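Local coordinates for B12-binding domain-containing protein (Kitasatospora setae, PDB 6WTE), which probably transfers methyl groups as a cobalamin-dependent radical SAM methylase that carries a [4Fe-4S] cluster and works without radical chemistry, at residues M1-L6 with E32-E37; A21-T26 with R205-L210; H336-L341 with T386-R391; V376-G381 with D395-L400. All blocks are in the same frame, centred on the assembly; numbering follows the deposited sequence. Where two conformers were deposited one is given.

Contact 1: residues M1-L6 with E32-E37; sequences MSRLVL and EGFEVE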
loop_
_atom_site.group_PDB
_atom_site.type_symbol
_atom_site.label_atom_id
_atom_site.label_comp_id
_atom_site.label_asym_id
_atom_site.label_seq_id
_atom_site.Cartn_x
_atom_site.Cartn_y
_atom_site.Cartn_z
ATOM N N MET A 1 -35.464 12.704 3.538
ATOM C CA MET A 1 -34.238 11.920 3.472
ATOM C C MET A 1 -33.011 12.819 3.421
ATOM O O MET A 1 -33.124 14.041 3.397
ATOM C CB MET A 1 -34.256 10.993 2.253
ATOM C CG MET A 1 -34.448 11.711 0.927
ATOM S SD MET A 1 -32.905 12.163 0.104
ATOM C CE MET A 1 -33.531 13.009 -1.347
ATOM N N SER A 2 -31.837 12.194 3.406
ATOM C CA SER A 2 -30.568 12.899 3.329
ATOM C C SER A 2 -29.715 12.277 2.236
ATOM O O SER A 2 -29.793 11.075 1.974
ATOM C CB SER A 2 -29.814 12.854 4.662
ATOM O OG SER A 2 -28.447 13.183 4.478
ATOM N N ARG A 3 -28.898 13.109 1.588
ATOM C CA ARG A 3 -27.956 12.622 0.587
ATOM C C ARG A 3 -26.511 12.908 0.987
ATOM O O ARG A 3 -25.611 12.858 0.143
ATOM C CB ARG A 3 -28.284 13.217 -0.786
ATOM C CG ARG A 3 -29.651 12.774 -1.312
ATOM C CD ARG A 3 -29.903 13.195 -2.756
ATOM N NE ARG A 3 -29.109 12.424 -3.717
ATOM C CZ ARG A 3 -29.439 11.217 -4.173
ATOM N NH1 ARG A 3 -30.551 10.627 -3.752
ATOM N NH2 ARG A 3 -28.657 10.594 -5.049
ATOM N N LEU A 4 -26.275 13.170 2.271
ATOM C CA LEU A 4 -24.960 13.550 2.774
ATOM C C LEU A 4 -24.179 12.316 3.213
ATOM O O LEU A 4 -24.647 11.546 4.060
ATOM C CB LEU A 4 -25.100 14.527 3.938
ATOM C CG LEU A 4 -23.804 14.898 4.662
ATOM C CD1 LEU A 4 -22.820 15.563 3.703
ATOM C CD2 LEU A 4 -24.100 15.799 5.860
ATOM N N VAL A 5 -22.987 12.145 2.645
ATOM C CA VAL A 5 -22.052 11.088 3.012
ATOM C C VAL A 5 -20.808 11.740 3.607
ATOM O O VAL A 5 -20.231 12.653 3.003
ATOM C CB VAL A 5 -21.658 10.220 1.798
ATOM C CG1 VAL A 5 -20.657 9.162 2.216
ATOM C CG2 VAL A 5 -22.876 9.576 1.151
ATOM N N LEU A 6 -20.397 11.274 4.779
ATOM C CA LEU A 6 -19.137 11.685 5.384
ATOM C C LEU A 6 -18.075 10.631 5.103
ATOM O O LEU A 6 -18.336 9.435 5.263
ATOM C CB LEU A 6 -19.283 11.868 6.893
ATOM C CG LEU A 6 -17.955 11.993 7.641
ATOM C CD1 LEU A 6 -17.210 13.293 7.264
ATOM C CD2 LEU A 6 -18.194 11.882 9.138
ATOM N N GLU A 32 -23.080 10.737 -8.753
ATOM C CA GLU A 32 -24.355 10.057 -8.565
ATOM C C GLU A 32 -25.349 10.876 -7.755
ATOM O O GLU A 32 -26.401 10.353 -7.372
ATOM C CB GLU A 32 -24.136 8.699 -7.894
ATOM C CG GLU A 32 -23.438 7.682 -8.783
ATOM C CD GLU A 32 -24.277 7.277 -9.979
ATOM O OE1 GLU A 32 -25.521 7.267 -9.863
ATOM O OE2 GLU A 32 -23.692 6.973 -11.040
ATOM N N GLY A 33 -25.042 12.139 -7.479
ATOM C CA GLY A 33 -25.994 13.032 -6.858
ATOM C C GLY A 33 -25.914 13.154 -5.355
ATOM O O GLY A 33 -26.822 13.746 -4.753
ATOM N N PHE A 34 -24.862 12.641 -4.729
ATOM C CA PHE A 34 -24.713 12.759 -3.288
ATOM C C PHE A 34 -23.850 13.961 -2.929
ATOM O O PHE A 34 -23.007 14.408 -3.714
ATOM C CB PHE A 34 -24.106 11.485 -2.697
ATOM C CG PHE A 34 -24.997 10.291 -2.837
ATOM C CD1 PHE A 34 -26.025 10.067 -1.931
ATOM C CD2 PHE A 34 -24.830 9.411 -3.891
ATOM C CE1 PHE A 34 -26.860 8.982 -2.072
ATOM C CE2 PHE A 34 -25.660 8.324 -4.039
ATOM C CZ PHE A 34 -26.677 8.106 -3.127
ATOM N N GLU A 35 -24.084 14.488 -1.732
ATOM C CA GLU A 35 -23.213 15.495 -1.154
ATOM C C GLU A 35 -22.167 14.774 -0.314
ATOM O O GLU A 35 -22.506 13.884 0.470
ATOM C CB GLU A 35 -24.013 16.479 -0.299
ATOM C CG GLU A 35 -23.189 17.593 0.314
ATOM C CD GLU A 35 -24.011 18.491 1.218
ATOM O OE1 GLU A 35 -25.165 18.125 1.526
ATOM O OE2 GLU A 35 -23.501 19.557 1.625
ATOM N N VAL A 36 -20.898 15.135 -0.495
ATOM C CA VAL A 36 -19.798 14.457 0.176
ATOM C C VAL A 36 -18.999 15.472 0.976
ATOM O O VAL A 36 -18.616 16.523 0.451
ATOM C CB VAL A 36 -18.875 13.730 -0.818
ATOM C CG1 VAL A 36 -17.824 12.958 -0.056
ATOM C CG2 VAL A 36 -19.685 12.818 -1.715
ATOM N N GLU A 37 -18.725 15.145 2.231
ATOM C CA GLU A 37 -17.798 15.903 3.054
ATOM C C GLU A 37 -16.713 14.974 3.579
ATOM O O GLU A 37 -16.990 13.827 3.950
ATOM C CB GLU A 37 -18.534 16.599 4.201
ATOM C CG GLU A 37 -19.486 17.661 3.683
ATOM C CD GLU A 37 -20.182 18.438 4.779
ATOM O OE1 GLU A 37 -20.460 17.867 5.850
ATOM O OE2 GLU A 37 -20.451 19.629 4.555
#
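Arg3 and Phe34 meet face on: the guanidinium lies flat over the phenyl ring, the two planes 15° apart, and Arg3 CZ stands 4.3 Å from the centroid of the Phe34 ring, a cation-pi stack. A bend at chi3 (72°) brings the guanidinium over the Phe34 ring. Its rotation is fixed by hydrogen bonds from the guanidinium edge: Arg3 NE donates almost straight to Gly33 O (2.8 Å), meeting that oxygen from above the carbonyl plane, and NH2 adds a weak bond to Glu32 O. Gly33, at positive phi, is the C-prime residue of the Schellman motif that ends helix 20-31.

Backbone bonds take over beyond this point. Glu35 N donates to Arg3 O, Val5 N to Glu35 O at 2.8 Å, and Glu37 N to Val5 O at 3.0 Å, pairing strands 4-9 and 35-40 in parallel. Helix 20-31 connects the two strands as a beta-alpha-beta unit at one edge of the cobalamin-binding domain's sheet.

Apolar contacts divide between the sheet's faces. Leu4 CD1 lies against the aliphatic stems of Glu35 and Glu37, 4.0 Å from Glu35 CG; both carboxylates bridge to Arg59, and Glu37 OE1 also hydrogen-bonds Tyr55 OH. On the face of Val5 and Val36, helix 20-31 packs through Leu29.

Contact 2: residues A21-T26 with R205-L210; sequences ALDVLT and RKVDNL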
loop_
_atom_site.group_PDB
_atom_site.type_symbol
_atom_site.label_atom_id
_atom_site.label_comp_id
_atom_site.label_asym_id
_atom_site.label_seq_id
_atom_site.Cartn_x
_atom_site.Cartn_y
_atom_site.Cartn_z
ATOM N N ALA A 21 -7.811 7.529 -1.975
ATOM C CA ALA A 21 -9.068 6.786 -1.983
ATOM C C ALA A 21 -10.267 7.709 -1.846
ATOM O O ALA A 21 -11.272 7.546 -2.546
ATOM C CB ALA A 21 -9.075 5.763 -0.848
ATOM N N LEU A 22 -10.172 8.701 -0.961
ATOM C CA LEU A 22 -11.325 9.552 -0.713
ATOM C C LEU A 22 -11.634 10.449 -1.910
ATOM O O LEU A 22 -12.803 10.775 -2.150
ATOM C CB LEU A 22 -11.102 10.370 0.566
ATOM C CG LEU A 22 -10.920 9.569 1.868
ATOM C CD1 LEU A 22 -11.044 10.470 3.099
ATOM C CD2 LEU A 22 -11.921 8.409 1.967
ATOM N N ASP A 23 -10.618 10.834 -2.693
ATOM C CA ASP A 23 -10.900 11.588 -3.911
ATOM C C ASP A 23 -11.629 10.722 -4.931
ATOM O O ASP A 23 -12.538 11.200 -5.624
ATOM C CB ASP A 23 -9.609 12.149 -4.516
ATOM C CG ASP A 23 -9.173 13.468 -3.885
ATOM O OD1 ASP A 23 -9.989 14.139 -3.209
ATOM O OD2 ASP A 23 -8.003 13.858 -4.096
ATOM N N VAL A 24 -11.236 9.450 -5.048
ATOM C CA VAL A 24 -11.936 8.529 -5.941
ATOM C C VAL A 24 -13.388 8.372 -5.502
ATOM O O VAL A 24 -14.316 8.452 -6.317
ATOM C CB VAL A 24 -11.221 7.164 -5.979
ATOM C CG1 VAL A 24 -11.932 6.227 -6.948
ATOM C CG2 VAL A 24 -9.751 7.320 -6.371
ATOM N N LEU A 25 -13.600 8.143 -4.205
ATOM C CA LEU A 25 -14.955 7.928 -3.699
ATOM C C LEU A 25 -15.793 9.194 -3.800
ATOM O O LEU A 25 -16.986 9.126 -4.120
ATOM C CB LEU A 25 -14.900 7.441 -2.252
ATOM C CG LEU A 25 -14.154 6.140 -1.999
ATOM C CD1 LEU A 25 -14.178 5.833 -0.500
ATOM C CD2 LEU A 25 -14.790 5.004 -2.790
ATOM N N THR A 26 -15.188 10.354 -3.523
ATOM C CA THR A 26 -15.920 11.613 -3.616
ATOM C C THR A 26 -16.423 11.841 -5.035
ATOM O O THR A 26 -17.586 12.196 -5.242
ATOM C CB THR A 26 -15.039 12.777 -3.160
ATOM O OG1 THR A 26 -14.742 12.645 -1.761
ATOM C CG2 THR A 26 -15.726 14.124 -3.429
ATOM N N ARG A 205 -13.488 20.496 3.742
ATOM C CA ARG A 205 -14.183 19.207 3.755
ATOM C C ARG A 205 -14.023 18.447 2.441
ATOM O O ARG A 205 -14.893 17.665 2.047
ATOM C CB ARG A 205 -15.660 19.380 4.113
ATOM C CG ARG A 205 -15.839 20.233 5.360
ATOM C CD ARG A 205 -17.090 19.883 6.122
ATOM N NE ARG A 205 -17.009 20.338 7.510
ATOM C CZ ARG A 205 -18.048 20.752 8.229
ATOM N NH1 ARG A 205 -19.264 20.789 7.696
ATOM N NH2 ARG A 205 -17.867 21.143 9.484
ATOM N N LYS A 206 -12.900 18.670 1.767
ATOM C CA LYS A 206 -12.423 17.830 0.682
ATOM C C LYS A 206 -10.942 17.578 0.931
ATOM O O LYS A 206 -10.279 18.358 1.621
ATOM C CB LYS A 206 -12.623 18.483 -0.696
ATOM C CG LYS A 206 -14.062 18.801 -1.059
ATOM C CD LYS A 206 -14.860 17.521 -1.240
ATOM C CE LYS A 206 -16.297 17.824 -1.598
ATOM N NZ LYS A 206 -16.995 18.535 -0.499
ATOM N N VAL A 207 -10.427 16.468 0.392
ATOM C CA VAL A 207 -8.999 16.194 0.526
ATOM C C VAL A 207 -8.216 17.381 -0.023
ATOM O O VAL A 207 -8.466 17.847 -1.143
ATOM C CB VAL A 207 -8.615 14.887 -0.189
ATOM C CG1 VAL A 207 -7.117 14.690 -0.148
ATOM C CG2 VAL A 207 -9.301 13.683 0.463
ATOM N N ASP A 208 -7.282 17.890 0.779
ATOM C CA ASP A 208 -6.485 19.074 0.432
ATOM C C ASP A 208 -5.165 18.607 -0.172
ATOM O O ASP A 208 -4.167 18.429 0.527
ATOM C CB ASP A 208 -6.255 19.946 1.658
ATOM C CG ASP A 208 -5.718 21.327 1.301
ATOM O OD1 ASP A 208 -5.168 21.492 0.189
ATOM O OD2 ASP A 208 -5.846 22.242 2.139
ATOM N N ASN A 209 -5.150 18.446 -1.495
ATOM C CA ASN A 209 -3.995 17.830 -2.137
ATOM C C ASN A 209 -2.751 18.704 -2.051
ATOM O O ASN A 209 -1.648 18.187 -1.831
ATOM C CB ASN A 209 -4.329 17.479 -3.582
ATOM C CG ASN A 209 -5.162 16.213 -3.681
ATOM O OD1 ASN A 209 -4.625 15.111 -3.628
ATOM N ND2 ASN A 209 -6.478 16.365 -3.806
ATOM N N LEU A 210 -2.897 20.026 -2.202
ATOM C CA LEU A 210 -1.719 20.887 -2.139
ATOM C C LEU A 210 -1.110 20.882 -0.743
ATOM O O LEU A 210 0.116 20.928 -0.597
ATOM C CB LEU A 210 -2.073 22.312 -2.565
ATOM C CG LEU A 210 -0.888 23.281 -2.580
ATOM C CD1 LEU A 210 0.155 22.857 -3.630
ATOM C CD2 LEU A 210 -1.368 24.697 -2.823
HETATM O O HOH W 1 -12.106 14.629 -1.414
HETATM O O HOH W 2 -9.745 16.828 -3.232
HETATM O O HOH W 3 -5.713 12.677 -2.964
#
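Asp23 and Asn209 form the direct polar link between helix 20-31 of the cobalamin-binding domain and the start of helix 209-214. Asn209 ND2 donates to Asp23 OD2 at 2.9 Å, and the bond is nearly straight (171°). It lies in the amide plane of Asn209 and uses the syn lone pair of the carboxylate oxygen, although the amide and carboxylate planes are turned 38° apart. Beside it, Val207 is set against the other oxygen, with its CB 3.4 Å from Asp23 OD1. Val207 CG2, anti to the carbonyl carbon, touches Leu22 CB at 3.8 Å as well as lying near Asp23 OD1. Farther along the helix, the methyl CG2 of Thr26 rests on the methylenes of Lys206.

Three waters bind the carboxylate. Water 1 donates to Asp23 OD1 and accepts from Val207 N, water 2 lies between the same OD1 and Val207 O, and water 3 links Asp23 OD2 with Asn209 OD1, so a second, solvent-mediated path runs alongside the direct bond.

In the next shell, Arg199 forms a salt bridge with Asp23 OD2, which would be expected to stabilise the negative charge in this buried place, while Asn209 ND2 also donates to Arg200 O. Asp208 is the N-cap of helix 209-214, its OD1 accepting from Glu211 N. Lys206 NZ reaches Val36 O on strand 35-40. Ala21, Val24 and Leu25 of helix 20-31 touch the bound cobalamin. Thr26 is held to its own helix, its OG1 donating to Leu22 O at 2.7 Å, from the opposite face of the carbonyl plane to Thr26 N.

Contact 3: residues H336-L341 with T386-R391; sequences HIRPEL and TPETVR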
loop_
_atom_site.group_PDB
_atom_site.type_symbol
_atom_site.label_atom_id
_atom_site.label_comp_id
_atom_site.label_asym_id
_atom_site.label_seq_id
_atom_site.Cartn_x
_atom_site.Cartn_y
_atom_site.Cartn_z
ATOM N N HIS A 336 15.190 -10.209 -5.211
ATOM C CA HIS A 336 16.314 -11.114 -4.978
ATOM C C HIS A 336 16.987 -11.427 -6.308
ATOM O O HIS A 336 16.578 -10.947 -7.366
ATOM C CB HIS A 336 15.873 -12.407 -4.281
ATOM C CG HIS A 336 16.883 -12.935 -3.308
ATOM N ND1 HIS A 336 18.015 -13.616 -3.701
ATOM C CD2 HIS A 336 16.945 -12.853 -1.959
ATOM C CE1 HIS A 336 18.723 -13.939 -2.635
ATOM N NE2 HIS A 336 18.097 -13.488 -1.565
ATOM N N ILE A 337 18.018 -12.269 -6.243
ATOM C CA ILE A 337 18.702 -12.739 -7.444
ATOM C C ILE A 337 18.769 -14.253 -7.531
ATOM O O ILE A 337 18.890 -14.802 -8.642
ATOM C CB ILE A 337 20.122 -12.141 -7.530
ATOM C CG1 ILE A 337 20.752 -12.453 -8.892
ATOM C CG2 ILE A 337 20.989 -12.698 -6.418
ATOM C CD1 ILE A 337 22.086 -11.791 -9.143
ATOM N N ARG A 338 18.661 -14.972 -6.423
ATOM C CA ARG A 338 18.855 -16.415 -6.443
ATOM C C ARG A 338 17.605 -17.114 -6.968
ATOM O O ARG A 338 16.513 -16.918 -6.409
ATOM C CB ARG A 338 19.206 -16.919 -5.051
ATOM C CG ARG A 338 20.639 -16.608 -4.630
ATOM C CD ARG A 338 21.639 -17.321 -5.537
ATOM N NE ARG A 338 23.020 -17.186 -5.074
ATOM C CZ ARG A 338 23.571 -17.943 -4.127
ATOM N NH1 ARG A 338 22.856 -18.882 -3.527
ATOM N NH2 ARG A 338 24.837 -17.758 -3.774
ATOM N N PRO A 339 17.715 -17.925 -8.024
ATOM C CA PRO A 339 16.535 -18.638 -8.535
ATOM C C PRO A 339 15.899 -19.549 -7.507
ATOM O O PRO A 339 14.671 -19.702 -7.504
ATOM C CB PRO A 339 17.091 -19.436 -9.727
ATOM C CG PRO A 339 18.359 -18.739 -10.107
ATOM C CD PRO A 339 18.921 -18.177 -8.836
ATOM N N GLU A 340 16.695 -20.147 -6.617
ATOM C CA GLU A 340 16.118 -21.027 -5.609
ATOM C C GLU A 340 15.221 -20.260 -4.645
ATOM O O GLU A 340 14.278 -20.834 -4.091
ATOM C CB GLU A 340 17.225 -21.767 -4.854
ATOM C CG GLU A 340 18.226 -20.871 -4.140
ATOM C CD GLU A 340 19.448 -20.516 -4.986
ATOM O OE1 GLU A 340 19.354 -20.481 -6.240
ATOM O OE2 GLU A 340 20.518 -20.280 -4.380
ATOM N N LEU A 341 15.473 -18.966 -4.454
ATOM C CA LEU A 341 14.601 -18.139 -3.630
ATOM C C LEU A 341 13.436 -17.560 -4.422
ATOM O O LEU A 341 12.308 -17.520 -3.918
ATOM C CB LEU A 341 15.405 -17.012 -2.980
ATOM C CG LEU A 341 16.035 -17.387 -1.633
ATOM C CD1 LEU A 341 17.125 -18.430 -1.773
ATOM C CD2 LEU A 341 16.578 -16.180 -0.936
ATOM N N THR A 386 19.649 -18.122 3.371
ATOM C CA THR A 386 20.780 -18.408 4.242
ATOM C C THR A 386 21.671 -17.182 4.234
ATOM O O THR A 386 21.497 -16.285 3.403
ATOM C CB THR A 386 21.578 -19.624 3.740
ATOM O OG1 THR A 386 22.150 -19.298 2.472
ATOM C CG2 THR A 386 20.686 -20.861 3.600
ATOM N N PRO A 387 22.650 -17.106 5.140
ATOM C CA PRO A 387 23.603 -15.987 5.059
ATOM C C PRO A 387 24.289 -15.885 3.708
ATOM O O PRO A 387 24.532 -14.769 3.238
ATOM C CB PRO A 387 24.595 -16.295 6.188
ATOM C CG PRO A 387 23.785 -17.064 7.180
ATOM C CD PRO A 387 22.831 -17.891 6.375
ATOM N N GLU A 388 24.571 -17.012 3.045
ATOM C CA GLU A 388 25.265 -16.939 1.764
ATOM C C GLU A 388 24.348 -16.445 0.652
ATOM O O GLU A 388 24.820 -15.770 -0.272
ATOM C CB GLU A 388 25.887 -18.296 1.402
ATOM C CG GLU A 388 24.930 -19.359 0.887
ATOM C CD GLU A 388 24.890 -19.440 -0.632
ATOM O OE1 GLU A 388 24.362 -20.442 -1.160
ATOM O OE2 GLU A 388 25.396 -18.513 -1.300
ATOM N N THR A 389 23.043 -16.740 0.725
ATOM C CA THR A 389 22.129 -16.205 -0.280
ATOM C C THR A 389 21.964 -14.696 -0.120
ATOM O O THR A 389 21.857 -13.973 -1.116
ATOM C CB THR A 389 20.766 -16.907 -0.225
ATOM O OG1 THR A 389 20.160 -16.721 1.061
ATOM C CG2 THR A 389 20.904 -18.402 -0.528
ATOM N N VAL A 390 21.965 -14.197 1.119
ATOM C CA VAL A 390 21.893 -12.751 1.335
ATOM C C VAL A 390 23.134 -12.062 0.775
ATOM O O VAL A 390 23.035 -11.070 0.041
ATOM C CB VAL A 390 21.704 -12.431 2.828
ATOM C CG1 VAL A 390 21.710 -10.916 3.045
ATOM C CG2 VAL A 390 20.409 -13.020 3.335
ATOM N N ARG A 391 24.323 -12.572 1.117
ATOM C CA ARG A 391 25.560 -11.954 0.636
ATOM C C ARG A 391 25.611 -11.924 -0.883
ATOM O O ARG A 391 26.018 -10.916 -1.480
ATOM C CB ARG A 391 26.780 -12.703 1.174
ATOM C CG ARG A 391 26.981 -12.617 2.664
ATOM C CD ARG A 391 28.359 -13.126 3.053
ATOM N NE ARG A 391 28.432 -13.447 4.476
ATOM C CZ ARG A 391 28.371 -14.683 4.962
ATOM N NH1 ARG A 391 28.243 -15.717 4.139
ATOM N NH2 ARG A 391 28.444 -14.884 6.272
#
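The backbones keep well apart, Arg338 and Thr389 approaching to 7.0 Å between CA atoms, where the loop entering helix 339-342 faces the first turn of helix 387-398. Both belong to the radical SAM core, and side chains bridge the gap.

In one of its two conformers, Arg338 grips Glu388 end-on, one nitrogen to each oxygen. NH2 meets OE2 of Glu388 at 2.6 Å on the syn side, whereas NH1 reaches Glu388 OE1 at 3.2 Å from above the carboxylate plane, guanidinium and carboxylate being turned 56° apart. Glu388 has CG between its backbone N and carbonyl carbon (chi1 77°), and a further bend at chi2 swings the carboxylate across. In the same conformer Arg338 NH1 also binds Glu340 OE2 at 2.9 Å, completing a three-residue salt-bridge network.

Behind this network the methyl CG2 of Thr389 packs against Arg338 NH1 and Leu341 CD1, the latter 4.0 Å away. Thr386 caps the helix, its OG1 accepting from Thr389 N. His336 approaches the helix with CE1 3.5 Å from Thr389 O; its NE2 bonds to Glu385, and its ND1 accepts from Arg338 N at 3.1 Å, nearly straight and close to the ring plane.

Contact 4: residues V376-G381 with D395-L400; sequences VEALFG and DAFMAL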
loop_
_atom_site.group_PDB
_atom_site.type_symbol
_atom_site.label_atom_id
_atom_site.label_comp_id
_atom_site.label_asym_id
_atom_site.label_seq_id
_atom_site.Cartn_x
_atom_site.Cartn_y
_atom_site.Cartn_z
ATOM N N VAL A 376 16.550 0.232 -6.301
ATOM C CA VAL A 376 16.404 -1.220 -6.394
ATOM C C VAL A 376 16.151 -1.775 -5.001
ATOM O O VAL A 376 16.912 -1.494 -4.066
ATOM C CB VAL A 376 17.649 -1.864 -7.026
ATOM C CG1 VAL A 376 17.509 -3.386 -7.060
ATOM C CG2 VAL A 376 17.870 -1.318 -8.424
ATOM N N GLU A 377 15.105 -2.593 -4.868
ATOM C CA GLU A 377 14.672 -3.128 -3.584
ATOM C C GLU A 377 14.972 -4.619 -3.494
ATOM O O GLU A 377 14.786 -5.358 -4.464
ATOM C CB GLU A 377 13.175 -2.901 -3.373
ATOM C CG GLU A 377 12.748 -1.464 -3.559
ATOM C CD GLU A 377 12.541 -0.746 -2.249
ATOM O OE1 GLU A 377 13.160 -1.150 -1.236
ATOM O OE2 GLU A 377 11.758 0.225 -2.234
ATOM N N ALA A 378 15.455 -5.046 -2.329
ATOM C CA ALA A 378 15.659 -6.452 -2.013
ATOM C C ALA A 378 14.903 -6.811 -0.739
ATOM O O ALA A 378 14.754 -5.988 0.167
ATOM C CB ALA A 378 17.146 -6.768 -1.832
ATOM N N LEU A 379 14.417 -8.049 -0.677
ATOM C CA LEU A 379 13.743 -8.563 0.514
ATOM C C LEU A 379 14.437 -9.845 0.940
ATOM O O LEU A 379 14.546 -10.785 0.147
ATOM C CB LEU A 379 12.254 -8.810 0.252
ATOM C CG LEU A 379 11.494 -9.501 1.387
ATOM C CD1 LEU A 379 11.589 -8.721 2.697
ATOM C CD2 LEU A 379 10.038 -9.722 0.984
ATOM N N PHE A 380 14.921 -9.880 2.178
ATOM C CA PHE A 380 15.655 -11.024 2.692
ATOM C C PHE A 380 14.839 -11.750 3.750
ATOM O O PHE A 380 14.095 -11.132 4.510
ATOM C CB PHE A 380 16.997 -10.594 3.289
ATOM C CG PHE A 380 17.953 -10.042 2.274
ATOM C CD1 PHE A 380 18.133 -10.683 1.055
ATOM C CD2 PHE A 380 18.659 -8.874 2.526
ATOM C CE1 PHE A 380 19.008 -10.178 0.113
ATOM C CE2 PHE A 380 19.541 -8.365 1.591
ATOM C CZ PHE A 380 19.712 -9.013 0.381
ATOM N N GLY A 381 14.993 -13.072 3.790
ATOM C CA GLY A 381 14.322 -13.895 4.780
ATOM C C GLY A 381 13.207 -14.772 4.248
ATOM O O GLY A 381 12.555 -15.458 5.045
ATOM N N ASP A 395 25.907 -8.434 -2.912
ATOM C CA ASP A 395 27.024 -8.169 -3.817
ATOM C C ASP A 395 26.543 -7.847 -5.223
ATOM O O ASP A 395 27.037 -6.906 -5.858
ATOM C CB ASP A 395 27.974 -9.369 -3.845
ATOM C CG ASP A 395 28.790 -9.494 -2.574
ATOM O OD1 ASP A 395 28.806 -8.534 -1.779
ATOM O OD2 ASP A 395 29.414 -10.553 -2.372
ATOM N N ALA A 396 25.584 -8.620 -5.732
ATOM C CA ALA A 396 25.111 -8.398 -7.093
ATOM C C ALA A 396 24.301 -7.110 -7.201
ATOM O O ALA A 396 24.478 -6.339 -8.151
ATOM C CB ALA A 396 24.281 -9.589 -7.556
ATOM N N PHE A 397 23.404 -6.861 -6.240
ATOM C CA PHE A 397 22.595 -5.645 -6.281
ATOM C C PHE A 397 23.456 -4.392 -6.129
ATOM O O PHE A 397 23.261 -3.407 -6.848
ATOM C CB PHE A 397 21.515 -5.674 -5.194
ATOM C CG PHE A 397 20.287 -6.442 -5.572
ATOM C CD1 PHE A 397 20.331 -7.448 -6.525
ATOM C CD2 PHE A 397 19.066 -6.146 -4.975
ATOM C CE1 PHE A 397 19.177 -8.160 -6.859
ATOM C CE2 PHE A 397 17.914 -6.855 -5.308
ATOM C CZ PHE A 397 17.975 -7.857 -6.256
ATOM N N MET A 398 24.405 -4.405 -5.188
ATOM C CA MET A 398 25.224 -3.222 -4.960
ATOM C C MET A 398 26.068 -2.877 -6.183
ATOM O O MET A 398 26.339 -1.698 -6.436
ATOM C CB MET A 398 26.112 -3.429 -3.730
ATOM C CG MET A 398 25.339 -3.434 -2.418
ATOM S SD MET A 398 24.526 -1.850 -2.109
ATOM C CE MET A 398 25.979 -0.820 -1.926
ATOM N N ALA A 399 26.467 -3.884 -6.963
ATOM C CA ALA A 399 27.265 -3.635 -8.160
ATOM C C ALA A 399 26.466 -2.974 -9.275
ATOM O O ALA A 399 27.068 -2.500 -10.245
ATOM C CB ALA A 399 27.882 -4.946 -8.660
ATOM N N LEU A 400 25.132 -2.929 -9.163
ATOM C CA LEU A 400 24.315 -2.219 -10.147
ATOM C C LEU A 400 24.590 -0.721 -10.146
ATOM O O LEU A 400 24.350 -0.050 -11.155
ATOM C CB LEU A 400 22.831 -2.453 -9.869
ATOM C CG LEU A 400 22.256 -3.848 -10.084
ATOM C CD1 LEU A 400 20.876 -3.906 -9.457
ATOM C CD2 LEU A 400 22.178 -4.150 -11.572
#
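Phe397 and Ala378 meet most closely of the apolar pairs here, Phe397 CE2 lying 3.6 Å from Ala378 CB. The contact is made by one flank of the phenyl ring, CD2 and CE2, which comes obliquely to the methyl groups of strand 373-380. Val376 CG1 touches the same flank, 3.8 Å from Phe397 CD2. Two residues apart on the strand, Val376 and Ala378 both point toward the helix, so a single aromatic side chain spans the pair. Phe397 CG lies anti to the carbonyl carbon (chi1 -83°), which carries the ring from the helix to the strand.

A second apolar contact extends this surface farther along the chain. Leu400 CD1 approaches Val376 CG2 to 4.1 Å, the two side chains crossing at about a right angle; CG1 of the valine meets the ring and CG2 the leucine, whose CD1 lies nearly as close to CG1. Leu400 also packs on helix 357-369 through Phe357 and Thr360, and Val376 reaches Val364 of the same helix.

Polar atoms play a small part. Glu377 O faces the edge of the phenyl ring near its plane, 3.6 Å from Phe397 CE2, and no hydrogen bond crosses between the segments. Glu377 itself points away from the helix, and its side chain lies about 8 Å from the bound cobalamin.

Strand 373-380, helix 387-398 and strand 404-412 make a beta-alpha-beta unit, and the helix packed over its parallel strands is characteristic of the TIM-barrel-like radical SAM core.

Contacts 1 and 2 lie on one side of the chain's centre and contacts 3 and 4 on the other; the first pair involves the cobalamin-binding domain, while both segments of contacts 3 and 4 lie in the radical SAM core. Helix 20-31 ties the first pair together: its first half makes contact 2, it ends just before the 32-37 segment of contact 1, and Thr26 packs on Val36 where the two touch. Helix 387-398 serves the second pair, with its start in contact 3 and its last turns in contact 4. Chemistry follows position. Buried contact 4 is almost wholly apolar, the partly buried contact 3 relies on ion pairs, contact 2 buries a hydrated carboxylate, and contact 1 combines sheet pairing with a peripheral arginine stack.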